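Local coordinates for cytochrome c-550-like protein (Thermosynechococcus elongatus, PDB 4LJI) that probably acts as a low-potential electron-transfer cytochrome c, holds one covalent heme, and can partly replace cytochrome c-550, at residues Ile79-Val83 / Leu114-Ala119; Ala84-Ser88 / Leu109-Leu114. All coordinates share one frame; numbering follows the deposited sequence. Where two conformers were deposited one is given.

Overall arrangement
Contacts 1 and 2 are successive zones of one interface between helix 79-87 and helix 111-127, their centres about 7 Å apart. Contact 1, 79-83 against 114-119, is the inner apolar zone near the centre of the molecule; contact 2, 84-88 against 109-114, takes the C-terminal end of helix 79-87 to the start of helix 111-127. The segments run 79-83, 84-88, 109-114, 114-119, so the inner pair is contact 2, and the chain between carries the axial ligand Cys101. Leu114 belongs to both, and both zones touch heme c. Together they build one wall of the heme pocket in this cytochrome c fold, contact 1 apolar, contact 2 adding polar groups beside Phe85 and Leu114.

Contact 1 of 2, residues Ile79-Val83 / Leu114-Ala119; sequences IASLV and LETLAA. With HEC (heme c), chain C.
Leu82 and Ala118 meet CB to CB at 3.6 Å, a layer behind the edge of heme c, the large flat group here, and Leu82 spans from one to the other. Nothing from the two segments lies on either heme face; two leucines of the heme pocket, one from each helix, stand at its edge, close to the macrocycle plane. Leu82 reaches methyl CMA with its CD2 at 3.6 Å, and Leu117 approaches methyl CMB with CD2 at 3.9 Å, so the helices border neighbouring pyrroles on either side of the CHB bridge. The other branch of Leu82, CD1, meets Ala118 O and CB. The carboxylate of Glu115 takes no part: the chain extends beyond CG, and the side chains of Glu115 and Ile79 cross at about a right angle, CG against CG2 at 3.8 Å.

Ile79 works mainly through its tip. With CG1 beside the backbone N (chi1 -59°) and a second bend at CG1, CD1 comes down on the helix backbone, 3.7 Å from Ala119 N, and also touches the CB atoms of Ala118 and Ala119. Val83 uses its two branches differently: CG1, anti to the backbone N, meets Leu114 CD2 at 3.8 Å, whereas CG2 settles over the Leu114-Glu115 peptide and reaches Ala118 CB at 4.2 Å. Bare methyls at Ala118 and Ala119 let the larger side chains sit against main chain, and the short axes approach to 8.9 Å at 111°. No hydrogen bond links the segments.

Around this crossing, strand 28-32 brings Phe31 against both Ile79 and Ala119. Helix 33-46 packs on helix 111-127 through Leu36 at Ala119 and Phe43 at Leu117, as the N- and C-terminal helices do in the cytochrome c fold.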
loop_
_atom_site.group_PDB
_atom_site.type_symbol
_atom_site.label_atom_id
_atom_site.label_comp_id
_atom_site.label_asym_id
_atom_site.label_seq_id
_atom_site.Cartn_x
_atom_site.Cartn_y
_atom_site.Cartn_z
ATOM N N ILE A 79 -13.610 17.143 5.240
ATOM C CA ILE A 79 -12.249 17.350 4.733
ATOM C C ILE A 79 -11.296 17.765 5.858
ATOM O O ILE A 79 -10.198 17.213 5.985
ATOM C CB ILE A 79 -12.190 18.450 3.644
ATOM C CG1 ILE A 79 -13.085 18.104 2.454
ATOM C CG2 ILE A 79 -10.729 18.573 3.141
ATOM C CD1 ILE A 79 -12.739 16.744 1.796
ATOM N N ALA A 80 -11.695 18.756 6.666
ATOM C CA ALA A 80 -10.802 19.243 7.703
ATOM C C ALA A 80 -10.464 18.168 8.731
ATOM O O ALA A 80 -9.314 18.070 9.198
ATOM C CB ALA A 80 -11.375 20.476 8.387
ATOM N N SER A 81 -11.449 17.346 9.084
ATOM C CA SER A 81 -11.213 16.328 10.106
ATOM C C SER A 81 -10.321 15.201 9.583
ATOM O O SER A 81 -9.531 14.675 10.322
ATOM C CB SER A 81 -12.536 15.774 10.678
ATOM O OG SER A 81 -13.373 15.236 9.670
ATOM N N LEU A 82 -10.434 14.877 8.301
ATOM C CA LEU A 82 -9.603 13.777 7.732
ATOM C C LEU A 82 -8.159 14.290 7.555
ATOM O O LEU A 82 -7.205 13.577 7.832
ATOM C CB LEU A 82 -10.171 13.268 6.410
ATOM C CG LEU A 82 -11.389 12.377 6.594
ATOM C CD1 LEU A 82 -12.060 12.176 5.253
ATOM C CD2 LEU A 82 -10.920 11.085 7.158
ATOM N N VAL A 83 -8.009 15.535 7.127
ATOM C CA VAL A 83 -6.663 16.101 6.985
ATOM C C VAL A 83 -5.957 16.150 8.356
ATOM O O VAL A 83 -4.801 15.673 8.494
ATOM C CB VAL A 83 -6.716 17.513 6.332
ATOM C CG1 VAL A 83 -5.350 18.217 6.395
ATOM C CG2 VAL A 83 -7.192 17.350 4.902
ATOM N N LEU A 114 -3.399 16.389 0.302
ATOM C CA LEU A 114 -4.106 15.683 1.366
ATOM C C LEU A 114 -5.609 15.974 1.335
ATOM O O LEU A 114 -6.412 15.076 1.650
ATOM C CB LEU A 114 -3.517 16.061 2.714
ATOM C CG LEU A 114 -3.591 15.008 3.785
ATOM C CD1 LEU A 114 -2.840 13.751 3.290
ATOM C CD2 LEU A 114 -2.987 15.505 5.050
ATOM N N GLU A 115 -6.014 17.191 0.957
ATOM C CA GLU A 115 -7.422 17.481 0.726
ATOM C C GLU A 115 -8.029 16.580 -0.328
ATOM O O GLU A 115 -9.135 16.105 -0.146
ATOM C CB GLU A 115 -7.624 18.952 0.300
ATOM C CG GLU A 115 -7.574 19.933 1.437
ATOM C CD GLU A 115 -7.610 21.360 0.968
ATOM O OE1 GLU A 115 -7.595 22.253 1.836
ATOM O OE2 GLU A 115 -7.651 21.574 -0.264
ATOM N N THR A 116 -7.324 16.371 -1.434
ATOM C CA THR A 116 -7.892 15.542 -2.486
ATOM C C THR A 116 -7.977 14.076 -2.048
ATOM O O THR A 116 -8.893 13.390 -2.468
ATOM C CB THR A 116 -7.102 15.632 -3.792
ATOM O OG1 THR A 116 -5.828 15.000 -3.606
ATOM C CG2 THR A 116 -6.934 17.085 -4.241
ATOM N N LEU A 117 -7.033 13.619 -1.217
ATOM C CA LEU A 117 -7.067 12.241 -0.681
ATOM C C LEU A 117 -8.244 12.129 0.291
ATOM O O LEU A 117 -9.011 11.163 0.242
ATOM C CB LEU A 117 -5.726 11.883 -0.022
ATOM C CG LEU A 117 -5.536 10.623 0.821
ATOM C CD1 LEU A 117 -5.939 9.398 -0.012
ATOM C CD2 LEU A 117 -4.070 10.508 1.251
ATOM N N ALA A 118 -8.378 13.096 1.199
ATOM C CA ALA A 118 -9.557 13.113 2.063
ATOM C C ALA A 118 -10.840 13.134 1.230
ATOM O O ALA A 118 -11.787 12.389 1.562
ATOM C CB ALA A 118 -9.516 14.321 3.053
ATOM N N ALA A 119 -10.915 13.969 0.180
ATOM C CA ALA A 119 -12.123 14.009 -0.654
ATOM C C ALA A 119 -12.418 12.639 -1.293
ATOM O O ALA A 119 -13.560 12.193 -1.326
ATOM C CB ALA A 119 -12.004 15.075 -1.737
HETATM FE FE HEC C . -4.935 4.327 8.091
HETATM C CHA HEC C . -7.220 4.330 10.680
HETATM C CHB HEC C . -6.609 6.933 6.576
HETATM C CHC HEC C . -2.449 4.541 5.611
HETATM C CHD HEC C . -3.551 1.485 9.242
HETATM N NA HEC C . -6.591 5.381 8.484
HETATM C C1A HEC C . -7.353 5.241 9.644
HETATM C C2A HEC C . -8.437 6.202 9.585
HETATM C C3A HEC C . -8.259 6.910 8.436
HETATM C C4A HEC C . -7.113 6.454 7.771
HETATM C CMA HEC C . -9.123 8.047 7.958
HETATM C CAA HEC C . -9.571 6.391 10.594
HETATM C CBA HEC C . -10.734 5.408 10.305
HETATM C CGA HEC C . -11.907 5.542 11.244
HETATM O O1A HEC C . -11.962 6.452 12.119
HETATM O O2A HEC C . -12.875 4.720 11.141
HETATM N NB HEC C . -4.587 5.492 6.396
HETATM C C1B HEC C . -5.380 6.513 6.017
HETATM C C2B HEC C . -4.846 7.092 4.849
HETATM C C3B HEC C . -3.652 6.477 4.559
HETATM C C4B HEC C . -3.526 5.417 5.574
HETATM C CMB HEC C . -5.443 8.269 4.109
HETATM C CAB HEC C . -2.727 6.741 3.431
HETATM C CBB HEC C . -2.116 7.980 3.542
HETATM N NC HEC C . -3.298 3.211 7.519
HETATM C C1C HEC C . -2.417 3.492 6.508
HETATM C C2C HEC C . -1.540 2.405 6.412
HETATM C C3C HEC C . -1.830 1.535 7.431
HETATM C C4C HEC C . -2.944 2.047 8.150
HETATM C CMC HEC C . -0.431 2.266 5.378
HETATM C CAC HEC C . -1.142 0.224 7.652
HETATM C CBC HEC C . 0.179 0.172 7.939
HETATM N ND HEC C . -5.325 3.159 9.633
HETATM C C1D HEC C . -4.597 2.080 9.957
HETATM C C2D HEC C . -5.079 1.520 11.219
HETATM C C3D HEC C . -6.109 2.290 11.621
HETATM C C4D HEC C . -6.264 3.315 10.600
HETATM C CMD HEC C . -4.532 0.289 11.915
HETATM C CAD HEC C . -6.905 2.124 12.887
HETATM C CBD HEC C . -6.346 3.149 13.895
HETATM C CGD HEC C . -6.706 3.240 15.366
HETATM O O1D HEC C . -7.882 3.092 15.797
HETATM O O2D HEC C . -5.782 3.507 16.175
#

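Contact 2 of 2, residues Ala84-Ser88 / Leu109-Leu114; sequences AFQRS and LTTEQL. With HEC (heme c), chain C.
Arg87 grips the carbonyl of Leu109 end-on with both terminal nitrogens, NH1 at 3.0 Å and NH2 at 2.9 Å from Leu109 O. The oxygen lies near the guanidinium plane; both bonds are bent and come from one face of the carbonyl plane. NH1 also donates to Val104 O. The gripped carbonyl precedes a capping box: Thr110, the N-cap, gives its N to Gln113 OE1 at 2.9 Å, almost straight, and its OG1 accepts from Gln113 N at 3.2 Å. Over one guanidinium face sits Leu114 CD2, 3.6 Å from Arg87 CZ. With an alanine here Leu109 O and Val104 O lose these donors, and the turn before helix 111-127 would probably be held less firmly.

Gln86 CB touches Leu114 CD2 at 4.0 Å; bent at chi2 (58°), the chain then brings its amide, tilted, above the outer part of pyrrole B, OE1 3.2 Å from bridge carbon CHB, while NE2 donates to Arg102 O. Phe85 CE2 approaches the same face obliquely, 3.3 Å from heme C2A.

Side-chain donors thus satisfy main-chain carbonyls: Arg87 ties helix 79-87 to Val104 and to Leu109, just ahead of helix 111-127, and Gln86 ties it to Arg102, next to the axial ligand Cys101.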
loop_
_atom_site.group_PDB
_atom_site.type_symbol
_atom_site.label_atom_id
_atom_site.label_comp_id
_atom_site.label_asym_id
_atom_site.label_seq_id
_atom_site.Cartn_x
_atom_site.Cartn_y
_atom_site.Cartn_z
ATOM N N ALA A 84 -6.660 16.640 9.371
ATOM C CA ALA A 84 -6.077 16.759 10.706
ATOM C C ALA A 84 -5.724 15.390 11.250
ATOM O O ALA A 84 -4.806 15.265 12.053
ATOM C CB ALA A 84 -7.002 17.435 11.636
ATOM N N PHE A 85 -6.464 14.381 10.811
ATOM C CA PHE A 85 -6.208 13.026 11.270
ATOM C C PHE A 85 -4.913 12.560 10.642
ATOM O O PHE A 85 -4.025 12.053 11.323
ATOM C CB PHE A 85 -7.343 12.059 10.911
ATOM C CG PHE A 85 -7.033 10.650 11.263
ATOM C CD1 PHE A 85 -7.196 10.197 12.571
ATOM C CD2 PHE A 85 -6.540 9.795 10.294
ATOM C CE1 PHE A 85 -6.873 8.883 12.897
ATOM C CE2 PHE A 85 -6.220 8.485 10.597
ATOM C CZ PHE A 85 -6.399 8.033 11.918
ATOM N N GLN A 86 -4.777 12.789 9.347
ATOM C CA GLN A 86 -3.631 12.235 8.648
ATOM C C GLN A 86 -2.328 12.906 9.065
ATOM O O GLN A 86 -1.251 12.307 8.999
ATOM C CB GLN A 86 -3.829 12.258 7.139
ATOM C CG GLN A 86 -3.330 10.923 6.544
ATOM C CD GLN A 86 -4.053 9.750 7.139
ATOM O OE1 GLN A 86 -5.268 9.741 7.201
ATOM N NE2 GLN A 86 -3.307 8.736 7.580
ATOM N N ARG A 87 -2.430 14.159 9.498
ATOM C CA ARG A 87 -1.224 14.856 9.941
ATOM C C ARG A 87 -0.685 14.260 11.243
ATOM O O ARG A 87 0.542 14.259 11.499
ATOM C CB ARG A 87 -1.532 16.340 10.096
ATOM C CG ARG A 87 -1.725 17.060 8.763
ATOM C CD ARG A 87 -0.457 17.078 7.944
ATOM N NE ARG A 87 -0.595 17.901 6.756
ATOM C CZ ARG A 87 -0.081 17.617 5.568
ATOM N NH1 ARG A 87 0.623 16.498 5.371
ATOM N NH2 ARG A 87 -0.291 18.456 4.565
ATOM N N SER A 88 -1.597 13.777 12.075
ATOM C CA SER A 88 -1.247 13.196 13.368
ATOM C C SER A 88 -2.298 12.171 13.764
ATOM O O SER A 88 -3.251 12.506 14.456
ATOM C CB SER A 88 -1.191 14.284 14.444
ATOM O OG SER A 88 -0.707 13.742 15.667
ATOM N N LEU A 109 3.039 15.027 1.775
ATOM C CA LEU A 109 1.898 15.555 1.036
ATOM C C LEU A 109 1.538 16.983 1.452
ATOM O O LEU A 109 1.471 17.283 2.631
ATOM C CB LEU A 109 0.694 14.628 1.217
ATOM C CG LEU A 109 0.928 13.266 0.569
ATOM C CD1 LEU A 109 -0.233 12.330 0.860
ATOM C CD2 LEU A 109 1.118 13.457 -0.913
ATOM N N THR A 110 1.299 17.850 0.477
ATOM C CA THR A 110 0.931 19.253 0.755
ATOM C C THR A 110 -0.518 19.239 1.206
ATOM O O THR A 110 -1.220 18.239 1.040
ATOM C CB THR A 110 1.010 20.101 -0.489
ATOM O OG1 THR A 110 -0.002 19.682 -1.424
ATOM C CG2 THR A 110 2.404 19.983 -1.121
ATOM N N THR A 111 -0.946 20.345 1.788
ATOM C CA THR A 111 -2.326 20.577 2.191
ATOM C C THR A 111 -3.322 20.194 1.100
ATOM O O THR A 111 -4.254 19.447 1.359
ATOM C CB THR A 111 -2.514 22.079 2.531
ATOM O OG1 THR A 111 -1.521 22.438 3.489
ATOM C CG2 THR A 111 -3.912 22.358 3.089
ATOM N N GLU A 112 -3.122 20.713 -0.108
ATOM C CA GLU A 112 -4.056 20.484 -1.204
ATOM C C GLU A 112 -4.099 19.013 -1.614
ATOM O O GLU A 112 -5.163 18.463 -1.898
ATOM C CB GLU A 112 -3.695 21.336 -2.413
ATOM C CG GLU A 112 -3.957 22.834 -2.214
ATOM C CD GLU A 112 -2.694 23.589 -1.846
ATOM O OE1 GLU A 112 -1.820 22.984 -1.180
ATOM O OE2 GLU A 112 -2.579 24.789 -2.227
ATOM N N GLN A 113 -2.928 18.397 -1.673
ATOM C CA GLN A 113 -2.865 16.961 -1.994
ATOM C C GLN A 113 -3.645 16.139 -0.980
ATOM O O GLN A 113 -4.460 15.274 -1.356
ATOM C CB GLN A 113 -1.433 16.446 -2.027
ATOM C CG GLN A 113 -0.664 16.812 -3.267
ATOM C CD GLN A 113 0.770 16.365 -3.174
ATOM O OE1 GLN A 113 1.479 16.674 -2.214
ATOM N NE2 GLN A 113 1.199 15.604 -4.161
ATOM N N LEU A 114 -3.399 16.389 0.302
ATOM C CA LEU A 114 -4.106 15.683 1.366
ATOM C C LEU A 114 -5.609 15.974 1.335
ATOM O O LEU A 114 -6.412 15.076 1.650
ATOM C CB LEU A 114 -3.517 16.061 2.714
ATOM C CG LEU A 114 -3.591 15.008 3.785
ATOM C CD1 LEU A 114 -2.840 13.751 3.290
ATOM C CD2 LEU A 114 -2.987 15.505 5.050
HETATM FE FE HEC C . -4.935 4.327 8.091
HETATM C CHA HEC C . -7.220 4.330 10.680
HETATM C CHB HEC C . -6.609 6.933 6.576
HETATM C CHC HEC C . -2.449 4.541 5.611
HETATM C CHD HEC C . -3.551 1.485 9.242
HETATM N NA HEC C . -6.591 5.381 8.484
HETATM C C1A HEC C . -7.353 5.241 9.644
HETATM C C2A HEC C . -8.437 6.202 9.585
HETATM C C3A HEC C . -8.259 6.910 8.436
HETATM C C4A HEC C . -7.113 6.454 7.771
HETATM C CMA HEC C . -9.123 8.047 7.958
HETATM C CAA HEC C . -9.571 6.391 10.594
HETATM C CBA HEC C . -10.734 5.408 10.305
HETATM C CGA HEC C . -11.907 5.542 11.244
HETATM O O1A HEC C . -11.962 6.452 12.119
HETATM O O2A HEC C . -12.875 4.720 11.141
HETATM N NB HEC C . -4.587 5.492 6.396
HETATM C C1B HEC C . -5.380 6.513 6.017
HETATM C C2B HEC C . -4.846 7.092 4.849
HETATM C C3B HEC C . -3.652 6.477 4.559
HETATM C C4B HEC C . -3.526 5.417 5.574
HETATM C CMB HEC C . -5.443 8.269 4.109
HETATM C CAB HEC C . -2.727 6.741 3.431
HETATM C CBB HEC C . -2.116 7.980 3.542
HETATM N NC HEC C . -3.298 3.211 7.519
HETATM C C1C HEC C . -2.417 3.492 6.508
HETATM C C2C HEC C . -1.540 2.405 6.412
HETATM C C3C HEC C . -1.830 1.535 7.431
HETATM C C4C HEC C . -2.944 2.047 8.150
HETATM C CMC HEC C . -0.431 2.266 5.378
HETATM C CAC HEC C . -1.142 0.224 7.652
HETATM C CBC HEC C . 0.179 0.172 7.939
HETATM N ND HEC C . -5.325 3.159 9.633
HETATM C C1D HEC C . -4.597 2.080 9.957
HETATM C C2D HEC C . -5.079 1.520 11.219
HETATM C C3D HEC C . -6.109 2.290 11.621
HETATM C C4D HEC C . -6.264 3.315 10.600
HETATM C CMD HEC C . -4.532 0.289 11.915
HETATM C CAD HEC C . -6.905 2.124 12.887
HETATM C CBD HEC C . -6.346 3.149 13.895
HETATM C CGD HEC C . -6.706 3.240 15.366
HETATM O O1D HEC C . -7.882 3.092 15.797
HETATM O O2D HEC C . -5.782 3.507 16.175
#